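Local coordinates for RING finger protein unkempt homolog (Mus musculus, PDB 5ELK), which binds specific RNA sequences and represses translation, controlling the early shape of cortical neurons, and is seen here as three of its clustered CCCH zinc fingers with bound RNA, at residues A[10-19]-A[32-42]; A[53-64]-A[76-85]. All coordinates share one frame; numbering follows the deposited sequence.

From the N terminus, helix 7-13 runs into the first cysteine of a CCCH finger, and interaction 1 closes the loop that follows by bringing 32-42 back against 10-19 around one zinc. Further on, interaction 2 does the same for the next finger, joining 53-64, with its hairpin of strands 59-60 and 63-64, to 76-85 at the start of helix 82-86. The two loops come in series, neither enclosing nor crossing the other, and their centres lie about 16 Å apart. They touch directly: Arg41 O is 2.8 Å from Thr81 OG1, a probable hydrogen bond, and Lys39 CE packs on the backbone oxygen of Trp64, so the first finger's tail borders the second finger.

Interaction 1 of 2, residues A[10-19]-A[32-42]; sequences VLGNYKTEPC and CPYYHNSKDRR. With ZN (zinc ion), chain C; nucleotides of chain B.
The Lys15 ammonium group reaches across to the 32-42 segment, forming a salt bridge to Asp40 (NZ to OD2, 2.9 Å) and donating to the carbonyls of Cys32 and Tyr34. Its NZ meets Cys32 O nearly end-on (C=O...N angle 170°) but sits above the Tyr34 carbonyl plane. Asp40 OD2 also accepts from His36 N and, at 3.0 Å, from His36 ND1, a bond lying in the imidazole plane that fixes the ring's rotation while NE2 binds zinc. Shortening Lys15 to an alanine is likely to leave Asp40 without its cationic mate and the two carbonyls without this donor. At the other end, Arg42 stretches out from a CG anti to its backbone N (chi1 171°) and turns its guanidinium edge to two backbone carbonyls, one in helix 7-13 and one beyond it: NH2 donates to Leu11 O at 2.6 Å and NH1 to Tyr14 O at 3.0 Å. Between these grips, Lys15 N bonds to Pro33 O; nearer the zinc, Tyr35 N to Glu17 O and Cys19 N to Tyr35 O frame a single bridge between Pro18 and Tyr35. Pro18 CB lies over one face of the Tyr35 ring, 4.1 Å from its centroid, a CH-pi contact; Arg41 CG covers the opposite face. Tyr14 CD1 rests on Pro33 CB (4.0 Å), and its OH, hydrogen-bonded to Tyr30 O, also comes 3.0 Å from N2 of the RNA base G5 of chain B. Cys19 SG, Cys32 SG and His36 NE2, completed by Cys26, hold the zinc of a CCCH finger, with the His-carboxylate pair as second shell.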
loop_
_atom_site.group_PDB
_atom_site.type_symbol
_atom_site.label_atom_id
_atom_site.label_comp_id
_atom_site.label_asym_id
_atom_site.label_seq_id
_atom_site.Cartn_x
_atom_site.Cartn_y
_atom_site.Cartn_z
ATOM N N VAL A 10 -2.172 9.776 -1.058
ATOM C CA VAL A 10 -1.587 8.451 -1.118
ATOM C C VAL A 10 -2.539 7.496 -0.428
ATOM O O VAL A 10 -2.869 6.435 -0.962
ATOM C CB VAL A 10 -0.225 8.417 -0.402
ATOM C CG1 VAL A 10 0.315 6.983 -0.292
ATOM C CG2 VAL A 10 0.754 9.307 -1.127
ATOM N N LEU A 11 -2.987 7.901 0.756
ATOM C CA LEU A 11 -3.888 7.090 1.571
ATOM C C LEU A 11 -5.147 6.715 0.818
ATOM O O LEU A 11 -5.605 5.581 0.889
ATOM C CB LEU A 11 -4.306 7.845 2.824
ATOM C CG LEU A 11 -4.387 7.065 4.138
ATOM C CD1 LEU A 11 -5.281 7.831 5.108
ATOM C CD2 LEU A 11 -4.846 5.605 3.986
ATOM N N GLY A 12 -5.708 7.673 0.089
ATOM C CA GLY A 12 -6.982 7.459 -0.569
ATOM C C GLY A 12 -6.901 6.751 -1.906
ATOM O O GLY A 12 -7.881 6.143 -2.336
ATOM N N ASN A 13 -5.735 6.793 -2.546
ATOM C CA ASN A 13 -5.634 6.422 -3.959
ATOM C C ASN A 13 -4.500 5.471 -4.344
ATOM O O ASN A 13 -4.549 4.864 -5.410
ATOM C CB ASN A 13 -5.523 7.695 -4.802
ATOM C CG ASN A 13 -6.635 8.678 -4.510
ATOM O OD1 ASN A 13 -6.388 9.829 -4.131
ATOM N ND2 ASN A 13 -7.876 8.223 -4.667
ATOM N N TYR A 14 -3.486 5.338 -3.493
ATOM C CA TYR A 14 -2.310 4.532 -3.825
ATOM C C TYR A 14 -2.652 3.090 -4.237
ATOM O O TYR A 14 -3.248 2.346 -3.468
ATOM C CB TYR A 14 -1.361 4.500 -2.640
ATOM C CG TYR A 14 -0.039 3.832 -2.926
ATOM C CD1 TYR A 14 0.929 4.482 -3.662
ATOM C CD2 TYR A 14 0.250 2.567 -2.446
ATOM C CE1 TYR A 14 2.142 3.895 -3.920
ATOM C CE2 TYR A 14 1.474 1.968 -2.704
ATOM C CZ TYR A 14 2.412 2.644 -3.441
ATOM O OH TYR A 14 3.635 2.083 -3.715
ATOM N N LYS A 15 -2.241 2.715 -5.448
ATOM C CA LYS A 15 -2.524 1.401 -6.040
ATOM C C LYS A 15 -3.994 1.000 -6.012
ATOM O O LYS A 15 -4.337 -0.169 -5.872
ATOM C CB LYS A 15 -1.640 0.329 -5.410
ATOM C CG LYS A 15 -0.218 0.455 -5.885
ATOM C CD LYS A 15 0.714 -0.476 -5.166
ATOM C CE LYS A 15 2.135 -0.295 -5.656
ATOM N NZ LYS A 15 2.250 -0.465 -7.133
ATOM N N THR A 16 -4.851 1.995 -6.190
ATOM C CA THR A 16 -6.291 1.807 -6.279
ATOM C C THR A 16 -6.676 1.497 -7.724
ATOM O O THR A 16 -7.747 0.941 -7.999
ATOM C CB THR A 16 -7.004 3.089 -5.803
ATOM O OG1 THR A 16 -6.905 3.168 -4.377
ATOM C CG2 THR A 16 -8.467 3.122 -6.207
ATOM N N GLU A 17 -5.778 1.847 -8.640
ATOM C CA GLU A 17 -6.052 1.759 -10.066
ATOM C C GLU A 17 -4.856 1.201 -10.840
ATOM O O GLU A 17 -3.734 1.183 -10.329
ATOM C CB GLU A 17 -6.448 3.143 -10.591
ATOM C CG GLU A 17 -7.861 3.569 -10.190
ATOM C CD GLU A 17 -8.186 5.010 -10.561
ATOM O OE1 GLU A 17 -7.405 5.913 -10.203
ATOM O OE2 GLU A 17 -9.231 5.237 -11.209
ATOM N N PRO A 18 -5.101 0.718 -12.069
ATOM C CA PRO A 18 -4.070 0.016 -12.842
ATOM C C PRO A 18 -3.175 0.905 -13.695
ATOM O O PRO A 18 -3.638 1.873 -14.304
ATOM C CB PRO A 18 -4.884 -0.906 -13.749
ATOM C CG PRO A 18 -6.187 -0.194 -13.941
ATOM C CD PRO A 18 -6.438 0.584 -12.677
ATOM N N CYS A 19 -1.897 0.548 -13.748
ATOM C CA CYS A 19 -0.924 1.287 -14.534
ATOM C C CYS A 19 -1.284 1.254 -16.016
ATOM O O CYS A 19 -1.549 0.185 -16.568
ATOM C CB CYS A 19 0.461 0.683 -14.335
ATOM S SG CYS A 19 1.792 1.730 -14.894
ATOM N N CYS A 32 5.669 2.991 -8.296
ATOM C CA CYS A 32 4.531 3.272 -9.171
ATOM C C CYS A 32 3.204 3.214 -8.415
ATOM O O CYS A 32 2.803 2.147 -7.954
ATOM C CB CYS A 32 4.480 2.298 -10.346
ATOM S SG CYS A 32 3.115 2.668 -11.447
ATOM N N PRO A 33 2.492 4.351 -8.322
ATOM C CA PRO A 33 1.275 4.428 -7.500
ATOM C C PRO A 33 0.051 3.746 -8.111
ATOM O O PRO A 33 -1.069 3.962 -7.643
ATOM C CB PRO A 33 1.038 5.933 -7.386
ATOM C CG PRO A 33 1.585 6.490 -8.679
ATOM C CD PRO A 33 2.774 5.626 -9.012
ATOM N N TYR A 34 0.266 2.923 -9.132
ATOM C CA TYR A 34 -0.817 2.181 -9.766
ATOM C C TYR A 34 -0.491 0.697 -9.634
ATOM O O TYR A 34 0.653 0.345 -9.346
ATOM C CB TYR A 34 -0.976 2.616 -11.225
ATOM C CG TYR A 34 -1.293 4.098 -11.373
ATOM C CD1 TYR A 34 -2.556 4.593 -11.075
ATOM C CD2 TYR A 34 -0.323 5.002 -11.792
ATOM C CE1 TYR A 34 -2.849 5.949 -11.198
ATOM C CE2 TYR A 34 -0.608 6.357 -11.919
ATOM C CZ TYR A 34 -1.871 6.825 -11.620
ATOM O OH TYR A 34 -2.157 8.172 -11.750
ATOM N N TYR A 35 -1.489 -0.170 -9.799
ATOM C CA TYR A 35 -1.266 -1.598 -9.584
ATOM C C TYR A 35 -1.080 -2.342 -10.889
ATOM O O TYR A 35 -1.628 -1.965 -11.926
ATOM C CB TYR A 35 -2.373 -2.241 -8.732
ATOM C CG TYR A 35 -3.716 -2.444 -9.414
ATOM C CD1 TYR A 35 -3.916 -3.471 -10.322
ATOM C CD2 TYR A 35 -4.796 -1.633 -9.109
ATOM C CE1 TYR A 35 -5.146 -3.663 -10.927
ATOM C CE2 TYR A 35 -6.019 -1.816 -9.705
ATOM C CZ TYR A 35 -6.195 -2.830 -10.610
ATOM O OH TYR A 35 -7.432 -3.002 -11.194
ATOM N N HIS A 36 -0.288 -3.403 -10.811
ATOM C CA HIS A 36 0.173 -4.130 -11.981
ATOM C C HIS A 36 -0.351 -5.558 -11.963
ATOM O O HIS A 36 -0.478 -6.200 -13.003
ATOM C CB HIS A 36 1.699 -4.104 -11.996
ATOM C CG HIS A 36 2.269 -2.722 -11.974
ATOM N ND1 HIS A 36 2.260 -1.926 -10.843
ATOM C CD2 HIS A 36 2.842 -1.976 -12.947
ATOM C CE1 HIS A 36 2.814 -0.763 -11.123
ATOM N NE2 HIS A 36 3.178 -0.764 -12.393
ATOM N N ASN A 37 -0.668 -6.049 -10.773
ATOM C CA ASN A 37 -1.255 -7.373 -10.628
ATOM C C ASN A 37 -2.224 -7.423 -9.445
ATOM O O ASN A 37 -2.533 -6.393 -8.839
ATOM C CB ASN A 37 -0.157 -8.436 -10.500
ATOM C CG ASN A 37 0.904 -8.072 -9.476
ATOM O OD1 ASN A 37 0.654 -8.082 -8.271
ATOM N ND2 ASN A 37 2.104 -7.769 -9.950
ATOM N N SER A 38 -2.710 -8.620 -9.133
ATOM C CA SER A 38 -3.684 -8.807 -8.062
ATOM C C SER A 38 -3.014 -8.653 -6.712
ATOM O O SER A 38 -3.611 -8.127 -5.772
ATOM C CB SER A 38 -4.335 -10.191 -8.167
ATOM O OG SER A 38 -3.370 -11.222 -8.060
ATOM N N LYS A 39 -1.768 -9.114 -6.627
ATOM C CA LYS A 39 -0.992 -9.072 -5.385
ATOM C C LYS A 39 -0.433 -7.676 -5.067
ATOM O O LYS A 39 0.137 -7.452 -3.998
ATOM C CB LYS A 39 0.138 -10.109 -5.444
ATOM C CG LYS A 39 -0.342 -11.538 -5.215
ATOM C CD LYS A 39 0.644 -12.585 -5.726
ATOM C CE LYS A 39 1.607 -13.064 -4.648
ATOM N NZ LYS A 39 2.679 -12.071 -4.363
ATOM N N ASP A 40 -0.637 -6.748 -5.995
ATOM C CA ASP A 40 -0.149 -5.370 -5.906
ATOM C C ASP A 40 -1.351 -4.454 -5.677
ATOM O O ASP A 40 -1.216 -3.285 -5.299
ATOM C CB ASP A 40 0.524 -5.021 -7.241
ATOM C CG ASP A 40 1.343 -3.760 -7.184
ATOM O OD1 ASP A 40 1.934 -3.474 -6.128
ATOM O OD2 ASP A 40 1.411 -3.058 -8.215
ATOM N N ARG A 41 -2.537 -5.009 -5.903
ATOM C CA ARG A 41 -3.763 -4.235 -5.916
ATOM C C ARG A 41 -4.188 -3.840 -4.515
ATOM O O ARG A 41 -3.873 -4.512 -3.533
ATOM C CB ARG A 41 -4.872 -5.043 -6.585
ATOM C CG ARG A 41 -6.196 -4.324 -6.676
ATOM C CD ARG A 41 -7.124 -5.043 -7.626
ATOM N NE ARG A 41 -8.393 -5.382 -6.994
ATOM C CZ ARG A 41 -9.417 -4.544 -6.885
ATOM N NH1 ARG A 41 -9.328 -3.306 -7.358
ATOM N NH2 ARG A 41 -10.534 -4.942 -6.297
ATOM N N ARG A 42 -4.922 -2.741 -4.443
ATOM C CA ARG A 42 -5.419 -2.224 -3.183
ATOM C C ARG A 42 -6.849 -1.728 -3.361
ATOM O O ARG A 42 -7.118 -0.865 -4.195
ATOM C CB ARG A 42 -4.510 -1.082 -2.705
ATOM C CG ARG A 42 -5.022 -0.312 -1.520
ATOM C CD ARG A 42 -3.880 0.378 -0.804
ATOM N NE ARG A 42 -4.328 1.170 0.339
ATOM C CZ ARG A 42 -4.668 2.453 0.273
ATOM N NH1 ARG A 42 -4.615 3.098 -0.882
ATOM N NH2 ARG A 42 -5.054 3.096 1.365
HETATM ZN ZN ZN C . 3.122 1.100 -13.168
ATOM P P G B 5 10.498 -6.215 2.705
ATOM O OP1 G B 5 10.247 -7.591 3.215
ATOM O OP2 G B 5 11.896 -5.803 2.410
ATOM O "O5'" G B 5 9.672 -5.951 1.368
ATOM C "C5'" G B 5 8.444 -6.623 1.117
ATOM C "C4'" G B 5 7.651 -5.940 0.028
ATOM O "O4'" G B 5 7.030 -4.742 0.570
ATOM C "C3'" G B 5 8.455 -5.494 -1.197
ATOM O "O3'" G B 5 7.665 -5.652 -2.377
ATOM C "C2'" G B 5 8.677 -4.007 -0.933
ATOM O "O2'" G B 5 8.873 -3.225 -2.097
ATOM C "C1'" G B 5 7.386 -3.622 -0.214
ATOM N N9 G B 5 7.522 -2.463 0.675
ATOM C C8 G B 5 8.260 -2.392 1.834
ATOM N N7 G B 5 8.182 -1.226 2.409
ATOM C C5 G B 5 7.351 -0.482 1.583
ATOM C C6 G B 5 6.903 0.861 1.697
ATOM O O6 G B 5 7.165 1.683 2.575
ATOM N N1 G B 5 6.075 1.227 0.646
ATOM C C2 G B 5 5.710 0.392 -0.384
ATOM N N2 G B 5 4.894 0.926 -1.305
ATOM N N3 G B 5 6.116 -0.864 -0.505
ATOM C C4 G B 5 6.929 -1.232 0.509
#

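Interaction 2 of 2, residues A[53-64]-A[76-85]. With ZN (zinc ion), chain D; nucleotides of chain B.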
loop_
_atom_site.group_PDB
_atom_site.type_symbol
_atom_site.label_atom_id
_atom_site.label_comp_id
_atom_site.label_asym_id
_atom_site.label_seq_id
_atom_site.Cartn_x
_atom_site.Cartn_y
_atom_site.Cartn_z
ATOM N N SER A 53 -5.851 -6.305 9.742
ATOM C CA SER A 53 -5.325 -7.664 9.855
ATOM C C SER A 53 -5.379 -8.413 8.511
ATOM O O SER A 53 -6.316 -8.223 7.736
ATOM C CB SER A 53 -6.098 -8.439 10.924
ATOM O OG SER A 53 -7.485 -8.196 10.814
ATOM N N PRO A 54 -4.375 -9.270 8.233
ATOM C CA PRO A 54 -4.344 -10.069 6.997
ATOM C C PRO A 54 -5.460 -11.113 6.916
ATOM O O PRO A 54 -5.814 -11.676 7.949
ATOM C CB PRO A 54 -3.000 -10.800 7.083
ATOM C CG PRO A 54 -2.202 -10.065 8.089
ATOM C CD PRO A 54 -3.183 -9.516 9.061
ATOM N N CYS A 55 -5.997 -11.356 5.720
ATOM C CA CYS A 55 -6.910 -12.475 5.509
ATOM C C CYS A 55 -6.097 -13.766 5.472
ATOM O O CYS A 55 -5.196 -13.905 4.650
ATOM C CB CYS A 55 -7.690 -12.311 4.201
ATOM S SG CYS A 55 -8.906 -13.637 3.882
ATOM N N PRO A 56 -6.388 -14.711 6.378
ATOM C CA PRO A 56 -5.594 -15.946 6.424
ATOM C C PRO A 56 -5.929 -16.933 5.306
ATOM O O PRO A 56 -5.258 -17.965 5.188
ATOM C CB PRO A 56 -5.937 -16.525 7.792
ATOM C CG PRO A 56 -7.292 -16.002 8.064
ATOM C CD PRO A 56 -7.360 -14.646 7.479
ATOM N N ASN A 57 -6.931 -16.613 4.486
ATOM C CA ASN A 57 -7.196 -17.386 3.271
ATOM C C ASN A 57 -6.258 -16.921 2.167
ATOM O O ASN A 57 -6.193 -17.521 1.110
ATOM C CB ASN A 57 -8.653 -17.235 2.800
ATOM C CG ASN A 57 -9.667 -17.637 3.854
ATOM O OD1 ASN A 57 -9.541 -18.679 4.492
ATOM N ND2 ASN A 57 -10.692 -16.812 4.030
ATOM N N VAL A 58 -5.544 -15.827 2.410
ATOM C CA VAL A 58 -4.622 -15.288 1.415
ATOM C C VAL A 58 -3.220 -15.308 1.961
ATOM O O VAL A 58 -2.297 -15.741 1.281
ATOM C CB VAL A 58 -4.973 -13.856 1.034
ATOM C CG1 VAL A 58 -4.036 -13.357 -0.078
ATOM C CG2 VAL A 58 -6.423 -13.785 0.614
ATOM N N LYS A 59 -3.064 -14.845 3.193
ATOM C CA LYS A 59 -1.757 -14.835 3.823
ATOM C C LYS A 59 -1.593 -16.050 4.719
ATOM O O LYS A 59 -2.150 -16.116 5.812
ATOM C CB LYS A 59 -1.528 -13.553 4.625
ATOM C CG LYS A 59 -0.083 -13.422 5.061
ATOM C CD LYS A 59 0.127 -12.307 6.054
ATOM C CE LYS A 59 1.605 -12.028 6.275
ATOM N NZ LYS A 59 1.814 -10.864 7.180
ATOM N N HIS A 60 -0.823 -17.015 4.236
ATOM C CA HIS A 60 -0.509 -18.204 5.005
ATOM C C HIS A 60 0.891 -18.043 5.594
ATOM O O HIS A 60 1.886 -18.218 4.895
ATOM C CB HIS A 60 -0.597 -19.435 4.107
ATOM C CG HIS A 60 -1.960 -19.658 3.526
ATOM N ND1 HIS A 60 -2.341 -19.148 2.303
ATOM C CD2 HIS A 60 -3.036 -20.330 4.003
ATOM C CE1 HIS A 60 -3.587 -19.502 2.048
ATOM N NE2 HIS A 60 -4.033 -20.218 3.065
ATOM N N GLY A 61 0.958 -17.668 6.869
ATOM C CA GLY A 61 2.231 -17.466 7.537
ATOM C C GLY A 61 2.891 -16.153 7.167
ATOM O O GLY A 61 2.501 -15.083 7.639
ATOM N N ASP A 62 3.890 -16.246 6.301
ATOM C CA ASP A 62 4.729 -15.107 5.949
ATOM C C ASP A 62 4.553 -14.734 4.479
ATOM O O ASP A 62 4.979 -13.666 4.052
ATOM C CB ASP A 62 6.191 -15.459 6.207
ATOM C CG ASP A 62 6.642 -16.650 5.399
ATOM O OD1 ASP A 62 5.769 -17.453 5.002
ATOM O OD2 ASP A 62 7.861 -16.785 5.158
ATOM N N GLU A 63 3.934 -15.625 3.704
ATOM C CA GLU A 63 3.748 -15.390 2.272
ATOM C C GLU A 63 2.362 -14.842 1.936
ATOM O O GLU A 63 1.344 -15.399 2.337
ATOM C CB GLU A 63 4.009 -16.667 1.465
ATOM C CG GLU A 63 5.099 -16.522 0.402
ATOM C CD GLU A 63 6.473 -16.945 0.898
ATOM O OE1 GLU A 63 7.285 -16.054 1.239
ATOM O OE2 GLU A 63 6.743 -18.171 0.937
ATOM N N TRP A 64 2.342 -13.726 1.213
ATOM C CA TRP A 64 1.120 -13.224 0.602
ATOM C C TRP A 64 0.883 -14.073 -0.643
ATOM O O TRP A 64 1.805 -14.268 -1.443
ATOM C CB TRP A 64 1.261 -11.727 0.265
ATOM C CG TRP A 64 1.136 -10.852 1.497
ATOM C CD1 TRP A 64 2.150 -10.390 2.289
ATOM C CD2 TRP A 64 -0.080 -10.368 2.085
ATOM N NE1 TRP A 64 1.637 -9.648 3.329
ATOM C CE2 TRP A 64 0.274 -9.626 3.225
ATOM C CE3 TRP A 64 -1.426 -10.495 1.755
ATOM C CZ2 TRP A 64 -0.676 -9.010 4.029
ATOM C CZ3 TRP A 64 -2.360 -9.884 2.556
ATOM C CH2 TRP A 64 -1.985 -9.155 3.677
ATOM N N CYS A 76 -14.393 -8.957 1.521
ATOM C CA CYS A 76 -13.692 -9.436 2.706
ATOM C C CYS A 76 -13.272 -8.279 3.607
ATOM O O CYS A 76 -12.753 -7.271 3.142
ATOM C CB CYS A 76 -12.463 -10.271 2.330
ATOM S SG CYS A 76 -11.939 -11.374 3.666
ATOM N N GLN A 77 -13.498 -8.448 4.905
ATOM C CA GLN A 77 -13.197 -7.422 5.902
ATOM C C GLN A 77 -11.792 -7.598 6.467
ATOM O O GLN A 77 -11.506 -7.218 7.598
ATOM C CB GLN A 77 -14.238 -7.479 7.016
ATOM C CG GLN A 77 -15.644 -7.231 6.516
ATOM C CD GLN A 77 -16.021 -5.775 6.581
ATOM O OE1 GLN A 77 -16.174 -5.219 7.667
ATOM N NE2 GLN A 77 -16.168 -5.141 5.423
ATOM N N TYR A 78 -10.923 -8.176 5.649
ATOM C CA TYR A 78 -9.536 -8.399 6.004
ATOM C C TYR A 78 -8.686 -7.970 4.824
ATOM O O TYR A 78 -9.187 -7.900 3.704
ATOM C CB TYR A 78 -9.312 -9.880 6.293
ATOM C CG TYR A 78 -9.961 -10.372 7.567
ATOM C CD1 TYR A 78 -11.301 -10.750 7.599
ATOM C CD2 TYR A 78 -9.232 -10.466 8.741
ATOM C CE1 TYR A 78 -11.886 -11.201 8.767
ATOM C CE2 TYR A 78 -9.811 -10.924 9.909
ATOM C CZ TYR A 78 -11.137 -11.288 9.914
ATOM O OH TYR A 78 -11.718 -11.735 11.076
ATOM N N CYS A 79 -7.404 -7.709 5.061
ATOM C CA CYS A 79 -6.509 -7.314 3.980
ATOM C C CYS A 79 -6.163 -8.493 3.076
ATOM O O CYS A 79 -5.968 -9.601 3.552
ATOM C CB CYS A 79 -5.226 -6.704 4.544
ATOM S SG CYS A 79 -5.483 -5.126 5.376
ATOM N N HIS A 80 -6.079 -8.225 1.774
ATOM C CA HIS A 80 -5.805 -9.241 0.763
ATOM C C HIS A 80 -4.443 -9.062 0.092
ATOM O O HIS A 80 -4.005 -9.921 -0.674
ATOM C CB HIS A 80 -6.901 -9.226 -0.307
ATOM C CG HIS A 80 -8.110 -10.036 0.048
ATOM N ND1 HIS A 80 -9.244 -10.063 -0.730
ATOM C CD2 HIS A 80 -8.359 -10.851 1.104
ATOM C CE1 HIS A 80 -10.145 -10.848 -0.168
ATOM N NE2 HIS A 80 -9.634 -11.339 0.945
ATOM N N THR A 81 -3.781 -7.945 0.364
ATOM C CA THR A 81 -2.421 -7.726 -0.120
ATOM C C THR A 81 -1.625 -6.922 0.882
ATOM O O THR A 81 -2.182 -6.214 1.723
ATOM C CB THR A 81 -2.381 -6.951 -1.434
ATOM O OG1 THR A 81 -2.804 -5.602 -1.204
ATOM C CG2 THR A 81 -3.271 -7.587 -2.472
ATOM N N ARG A 82 -0.309 -7.039 0.775
ATOM C CA ARG A 82 0.599 -6.384 1.690
ATOM C C ARG A 82 0.407 -4.885 1.543
ATOM O O ARG A 82 0.469 -4.122 2.515
ATOM C CB ARG A 82 2.035 -6.776 1.353
ATOM C CG ARG A 82 3.106 -5.985 2.093
ATOM C CD ARG A 82 4.494 -6.431 1.662
ATOM N NE ARG A 82 4.806 -7.780 2.132
ATOM C CZ ARG A 82 5.093 -8.818 1.347
ATOM N NH1 ARG A 82 5.130 -8.698 0.022
ATOM N NH2 ARG A 82 5.352 -9.995 1.894
ATOM N N THR A 83 0.141 -4.464 0.316
ATOM C CA THR A 83 -0.104 -3.060 0.074
ATOM C C THR A 83 -1.341 -2.579 0.819
ATOM O O THR A 83 -1.347 -1.471 1.363
ATOM C CB THR A 83 -0.261 -2.767 -1.410
ATOM O OG1 THR A 83 0.872 -3.294 -2.108
ATOM C CG2 THR A 83 -0.351 -1.267 -1.634
ATOM N N GLU A 84 -2.384 -3.404 0.845
ATOM C CA GLU A 84 -3.614 -3.034 1.534
ATOM C C GLU A 84 -3.375 -2.860 3.018
ATOM O O GLU A 84 -4.018 -2.045 3.676
ATOM C CB GLU A 84 -4.704 -4.075 1.315
ATOM C CG GLU A 84 -5.423 -3.893 0.006
ATOM C CD GLU A 84 -6.766 -4.572 -0.030
ATOM O OE1 GLU A 84 -6.986 -5.541 0.729
ATOM O OE2 GLU A 84 -7.613 -4.113 -0.814
ATOM N N GLN A 85 -2.446 -3.636 3.550
ATOM C CA GLN A 85 -2.147 -3.549 4.966
ATOM C C GLN A 85 -1.233 -2.352 5.273
ATOM O O GLN A 85 -1.503 -1.569 6.180
ATOM C CB GLN A 85 -1.492 -4.841 5.430
ATOM C CG GLN A 85 -1.218 -4.889 6.911
ATOM C CD GLN A 85 -0.563 -6.180 7.340
ATOM O OE1 GLN A 85 0.396 -6.637 6.720
ATOM N NE2 GLN A 85 -1.073 -6.777 8.408
HETATM ZN ZN ZN D . -10.449 -12.553 2.389
ATOM P P G B 5 10.498 -6.215 2.705
ATOM O OP1 G B 5 10.247 -7.591 3.215
ATOM O OP2 G B 5 11.896 -5.803 2.410
ATOM O "O5'" G B 5 9.672 -5.951 1.368
ATOM C "C5'" G B 5 8.444 -6.623 1.117
ATOM C "C4'" G B 5 7.651 -5.940 0.028
ATOM O "O4'" G B 5 7.030 -4.742 0.570
ATOM C "C3'" G B 5 8.455 -5.494 -1.197
ATOM O "O3'" G B 5 7.665 -5.652 -2.377
ATOM C "C2'" G B 5 8.677 -4.007 -0.933
ATOM O "O2'" G B 5 8.873 -3.225 -2.097
ATOM C "C1'" G B 5 7.386 -3.622 -0.214
ATOM N N9 G B 5 7.522 -2.463 0.675
ATOM C C8 G B 5 8.260 -2.392 1.834
ATOM N N7 G B 5 8.182 -1.226 2.409
ATOM C C5 G B 5 7.351 -0.482 1.583
ATOM C C6 G B 5 6.903 0.861 1.697
ATOM O O6 G B 5 7.165 1.683 2.575
ATOM N N1 G B 5 6.075 1.227 0.646
ATOM C C2 G B 5 5.710 0.392 -0.384
ATOM N N2 G B 5 4.894 0.926 -1.305
ATOM N N3 G B 5 6.116 -0.864 -0.505
ATOM C C4 G B 5 6.929 -1.232 0.509
ATOM P P U B 3 2.137 -4.740 12.379
ATOM O OP1 U B 3 3.536 -4.819 12.859
ATOM O OP2 U B 3 1.091 -4.029 13.160
ATOM O "O5'" U B 3 2.190 -4.066 10.942
ATOM C "C5'" U B 3 1.532 -4.659 9.833
ATOM C "C4'" U B 3 2.330 -4.468 8.572
ATOM O "O4'" U B 3 2.329 -3.053 8.218
ATOM C "C3'" U B 3 3.797 -4.873 8.684
ATOM O "O3'" U B 3 4.253 -5.330 7.407
ATOM C "C2'" U B 3 4.471 -3.546 9.023
ATOM O "O2'" U B 3 5.853 -3.494 8.736
ATOM C "C1'" U B 3 3.664 -2.581 8.157
ATOM N N1 U B 3 3.699 -1.174 8.597
ATOM C C2 U B 3 3.779 -0.179 7.627
ATOM O O2 U B 3 3.808 -0.410 6.424
ATOM N N3 U B 3 3.819 1.116 8.103
ATOM C C4 U B 3 3.804 1.515 9.421
ATOM O O4 U B 3 3.854 2.718 9.695
ATOM C C5 U B 3 3.724 0.429 10.356
ATOM C C6 U B 3 3.677 -0.842 9.931
HETATM O O HOH W 1 5.713 -11.457 4.899
#
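This contact builds the zinc site of this fragment's second CCCH finger and one side of its RNA-facing surface. Cys55 SG, Cys76 SG and His80 NE2 bind the ion, the last at 2.1 Å, and Cys70 supplies the fourth ligand. Cys55 CB meets the edge of the His80 imidazole, near its plane, while Val58 CG2 packs 3.5 Å from His80 CD2. Two backbone bonds, Cys79 N to Ser53 O and Cys55 N to Cys79 O at 2.8 Å, flank a single bridge between Pro54 and Cys79, next in sequence to Cys55 and His80. Trp64, on the second hairpin strand, spreads its indole over the start of helix 82-86: Arg82 N sits 3.5 Å above the ring plane, and Arg82 CB makes a CH-pi contact with the five-membered ring, 3.7 Å from its centroid. Lys59 CD covers the opposite face, and Gln85 OE1 approaches the indole edge, with ring and amide planes 82° apart. Arg82 bends at chi3 (-69°), turning its guanidinium back so that one face meets Trp64 CD1 while C5' of G5 of chain B lies over the other; the two planes stand 77° apart, not a parallel stack. Its CD is 3.2 Å from O4' of that nucleotide. Gln85 extends its amide to the other sugar, OE1 lying 3.4 Å from C4' of U3 of chain B. Thr81 N-caps the helix: its OG1, which also meets Arg41 of the first finger's tail, accepts from Glu84 N at 3.0 Å. The metal ligands, the indole and the capped helix come together in a zinc-stabilised CCCH finger that packs against RNA sugars.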